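Local coordinates for ethylbenzene dehydrogenase beta-subunit (Aromatoleum aromaticum, PDB 2IVF), which carries four iron-sulfur clusters, one of them a fe3-s4 cluster, and probably relays electrons as the 4Fe-4S dicluster-domain beta-subunit of a three-chain dehydrogenase, at residues Y272-G277 against K307-V312. Residues are numbered along the deposited sequence; the frame is centred on the assembly and turned at random.
Sequences YVPPMG and KRVLAV
Leu-310 and Val-309, neighbours on one helix, meet the extended Pro-274/Pro-275 segment, and following Leu-310 outward illustrates how a helix can pack partly on a proline ring and partly on main chain. Its CB makes no close approach. At the branch point CG, a chi2 of 175° sends CD1 anti to CA, leaving CD2 as the branch turned to the loop; Leu-310 CD1 stays 4.6 Å from Pro-275 O. CD2 does the touching: Leu-310 CD2 comes down on the main chain, 3.5 Å from Pro-275 O, and is also 4.1 Å from Met-276 CA. The same methyl is flanked by the ring of Pro-274, whose CG is 4.1 Å from Leu-310 CD2. One methyl thus spans three successive residues by van der Waals contact alone.

Val-309, one residue earlier, shares the ring atom CG with Leu-310 and alone reaches CD. With CG1 anti to its backbone N (chi1 172°), Val-309 CG1 packs 3.5 Å from Pro-274 CD and 3.6 Å from Pro-274 CG, while CG2 is held back. Both helix side chains run at a slant to that of Pro-274, and no hydrogen bond joins the two segments.

The loop is held in shape from another quarter. The side-chain amide of Asn-26 accepts a bond from Met-276 N and donates one to Pro-274 O, while Met-276 O bonds to Thr-291 OG1. The Met-276 side chain packs on Arg-272 of the alpha-subunit.

The result is plain apolar packing that touches no cluster itself, although Tyr-272 OH bonds to Ala-148 O of a cluster pocket: helix 306-321 lies against the proline-rich loop that leaves strand 270-273, an inner strand of the four-stranded mixed sheet in this iron-sulfur subunit, close to the interface with the alpha-subunit.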
ATOM      1  N   TYR B 272     -12.493  -0.093  21.556  1.00 23.80           N
ATOM      2  CA  TYR B 272     -11.211  -0.508  21.038  1.00 22.39           C
ATOM      3  C   TYR B 272     -10.616  -1.610  21.908  1.00 23.04           C
ATOM      4  O   TYR B 272     -10.641  -1.524  23.127  1.00 21.86           O
ATOM      5  CB  TYR B 272     -10.249   0.672  21.050  1.00 23.67           C
ATOM      6  CG  TYR B 272     -10.609   1.732  20.061  1.00 22.87           C
ATOM      7  CD1 TYR B 272     -11.513   2.744  20.406  1.00 24.50           C
ATOM      8  CD2 TYR B 272     -10.011   1.776  18.809  1.00 23.20           C
ATOM      9  CE1 TYR B 272     -11.828   3.728  19.502  1.00 23.95           C
ATOM     10  CE2 TYR B 272     -10.347   2.726  17.886  1.00 24.49           C
ATOM     11  CZ  TYR B 272     -11.246   3.702  18.232  1.00 22.95           C
ATOM     12  OH  TYR B 272     -11.560   4.686  17.338  1.00 24.40           O
ATOM     13  N   VAL B 273     -10.179  -2.686  21.268  1.00 22.54           N
ATOM     14  CA  VAL B 273      -9.342  -3.714  21.934  1.00 22.58           C
ATOM     15  C   VAL B 273      -7.917  -3.163  21.916  1.00 22.35           C
ATOM     16  O   VAL B 273      -7.324  -2.938  20.835  1.00 22.54           O
ATOM     17  CB  VAL B 273      -9.385  -5.088  21.245  1.00 22.19           C
ATOM     18  CG1 VAL B 273      -8.621  -6.114  22.080  1.00 22.79           C
ATOM     19  CG2 VAL B 273     -10.860  -5.546  21.024  1.00 24.06           C
ATOM     20  N   PRO B 274      -7.356  -2.918  23.110  1.00 22.91           N
ATOM     21  CA  PRO B 274      -6.063  -2.265  23.127  1.00 23.17           C
ATOM     22  C   PRO B 274      -4.966  -3.225  22.660  1.00 23.40           C
ATOM     23  O   PRO B 274      -5.094  -4.463  22.799  1.00 23.16           O
ATOM     24  CB  PRO B 274      -5.895  -1.871  24.604  1.00 23.75           C
ATOM     25  CG  PRO B 274      -6.649  -2.870  25.371  1.00 25.01           C
ATOM     26  CD  PRO B 274      -7.853  -3.172  24.484  1.00 22.93           C
ATOM     27  N   PRO B 275      -3.859  -2.650  22.171  1.00 25.22           N
ATOM     28  CA  PRO B 275      -2.782  -3.420  21.642  1.00 24.85           C
ATOM     29  C   PRO B 275      -1.924  -4.033  22.714  1.00 24.79           C
ATOM     30  O   PRO B 275      -1.514  -3.350  23.660  1.00 25.05           O
ATOM     31  CB  PRO B 275      -1.980  -2.394  20.832  1.00 25.37           C
ATOM     32  CG  PRO B 275      -2.146  -1.135  21.533  1.00 26.11           C
ATOM     33  CD  PRO B 275      -3.564  -1.203  22.135  1.00 25.62           C
ATOM     34  N   MET B 276      -1.625  -5.301  22.540  1.00 23.77           N
ATOM     35  CA  MET B 276      -0.697  -6.040  23.412  1.00 25.50           C
ATOM     36  C   MET B 276       0.733  -5.526  23.225  1.00 25.54           C
ATOM     37  O   MET B 276       1.457  -5.332  24.210  1.00 26.81           O
ATOM     38  CB  MET B 276      -0.774  -7.536  23.100  1.00 24.75           C
ATOM     39  CG  MET B 276      -2.120  -8.181  23.451  1.00 27.85           C
ATOM     40  SD  MET B 276      -2.224  -9.892  22.902  1.00 31.48           S
ATOM     41  CE  MET B 276      -2.294  -9.729  21.109  1.00 27.11           C
ATOM     42  N   GLY B 277       1.113  -5.270  21.968  1.00 24.03           N
ATOM     43  CA  GLY B 277       2.450  -4.782  21.627  1.00 24.26           C
ATOM     44  C   GLY B 277       3.517  -5.842  21.760  1.00 24.16           C
ATOM     45  O   GLY B 277       3.262  -6.947  22.232  1.00 24.51           O
ATOM     46  N   LYS B 307      -5.093  -2.339  31.896  1.00 23.91           N
ATOM     47  CA  LYS B 307      -4.278  -3.391  32.514  1.00 24.60           C
ATOM     48  C   LYS B 307      -5.029  -4.726  32.591  1.00 23.90           C
ATOM     49  O   LYS B 307      -4.462  -5.789  32.282  1.00 23.79           O
ATOM     50  CB  LYS B 307      -3.869  -2.970  33.935  1.00 25.05           C
ATOM     51  CG  LYS B 307      -2.909  -3.922  34.630  1.00 27.92           C
ATOM     52  CD  LYS B 307      -2.343  -3.255  35.882  1.00 28.69           C
ATOM     53  CE  LYS B 307      -1.151  -3.969  36.453  1.00 34.21           C
ATOM     54  NZ  LYS B 307      -0.895  -3.452  37.898  1.00 35.90           N
ATOM     55  N   ARG B 308      -6.278  -4.680  33.062  1.00 22.99           N
ATOM     56  CA  ARG B 308      -7.139  -5.859  33.138  1.00 23.42           C
ATOM     57  C   ARG B 308      -7.314  -6.467  31.748  1.00 23.29           C
ATOM     58  O   ARG B 308      -7.118  -7.666  31.528  1.00 22.34           O
ATOM     59  CB  ARG B 308      -8.530  -5.494  33.754  1.00 23.09           C
ATOM     60  CG  ARG B 308      -9.553  -6.703  33.746  1.00 24.53           C
ATOM     61  CD  ARG B 308     -10.972  -6.379  34.242  1.00 28.44           C
ATOM     62  NE  ARG B 308     -11.526  -5.342  33.414  1.00 35.19           N
ATOM     63  CZ  ARG B 308     -12.098  -5.523  32.222  1.00 35.71           C
ATOM     64  NH1 ARG B 308     -12.294  -6.746  31.711  1.00 36.27           N
ATOM     65  NH2 ARG B 308     -12.489  -4.445  31.547  1.00 32.03           N
ATOM     66  N   VAL B 309      -7.625  -5.612  30.796  1.00 22.40           N
ATOM     67  CA  VAL B 309      -7.863  -6.094  29.463  1.00 22.16           C
ATOM     68  C   VAL B 309      -6.638  -6.803  28.889  1.00 22.25           C
ATOM     69  O   VAL B 309      -6.757  -7.882  28.323  1.00 20.92           O
ATOM     70  CB  VAL B 309      -8.318  -4.984  28.574  1.00 23.11           C
ATOM     71  CG1 VAL B 309      -8.365  -5.476  27.100  1.00 22.53           C
ATOM     72  CG2 VAL B 309      -9.696  -4.492  29.139  1.00 20.24           C
ATOM     73  N   LEU B 310      -5.464  -6.217  29.054  1.00 22.60           N
ATOM     74  CA  LEU B 310      -4.264  -6.827  28.519  1.00 22.93           C
ATOM     75  C   LEU B 310      -4.054  -8.176  29.177  1.00 23.00           C
ATOM     76  O   LEU B 310      -3.656  -9.165  28.522  1.00 23.72           O
ATOM     77  CB  LEU B 310      -3.048  -5.887  28.698  1.00 23.88           C
ATOM     78  CG  LEU B 310      -3.108  -4.578  27.895  1.00 24.88           C
ATOM     79  CD1 LEU B 310      -1.900  -3.685  28.253  1.00 24.76           C
ATOM     80  CD2 LEU B 310      -3.184  -4.814  26.374  1.00 26.24           C
ATOM     81  N   ALA B 311      -4.344  -8.247  30.477  1.00 20.92           N
ATOM     82  CA  ALA B 311      -4.164  -9.480  31.209  1.00 21.83           C
ATOM     83  C   ALA B 311      -5.128 -10.591  30.698  1.00 22.29           C
ATOM     84  O   ALA B 311      -4.741 -11.754  30.602  1.00 23.19           O
ATOM     85  CB  ALA B 311      -4.322  -9.235  32.688  1.00 18.87           C
ATOM     86  N   VAL B 312      -6.362 -10.188  30.389  1.00 22.58           N
ATOM     87  CA  VAL B 312      -7.405 -11.079  29.857  1.00 22.13           C
ATOM     88  C   VAL B 312      -6.938 -11.561  28.472  1.00 21.89           C
ATOM     89  O   VAL B 312      -7.032 -12.744  28.163  1.00 21.60           O
ATOM     90  CB  VAL B 312      -8.742 -10.347  29.774  1.00 20.88           C
ATOM     91  CG1 VAL B 312      -9.836 -11.186  28.998  1.00 19.86           C
ATOM     92  CG2 VAL B 312      -9.234  -9.989  31.164  1.00 20.84           C
TER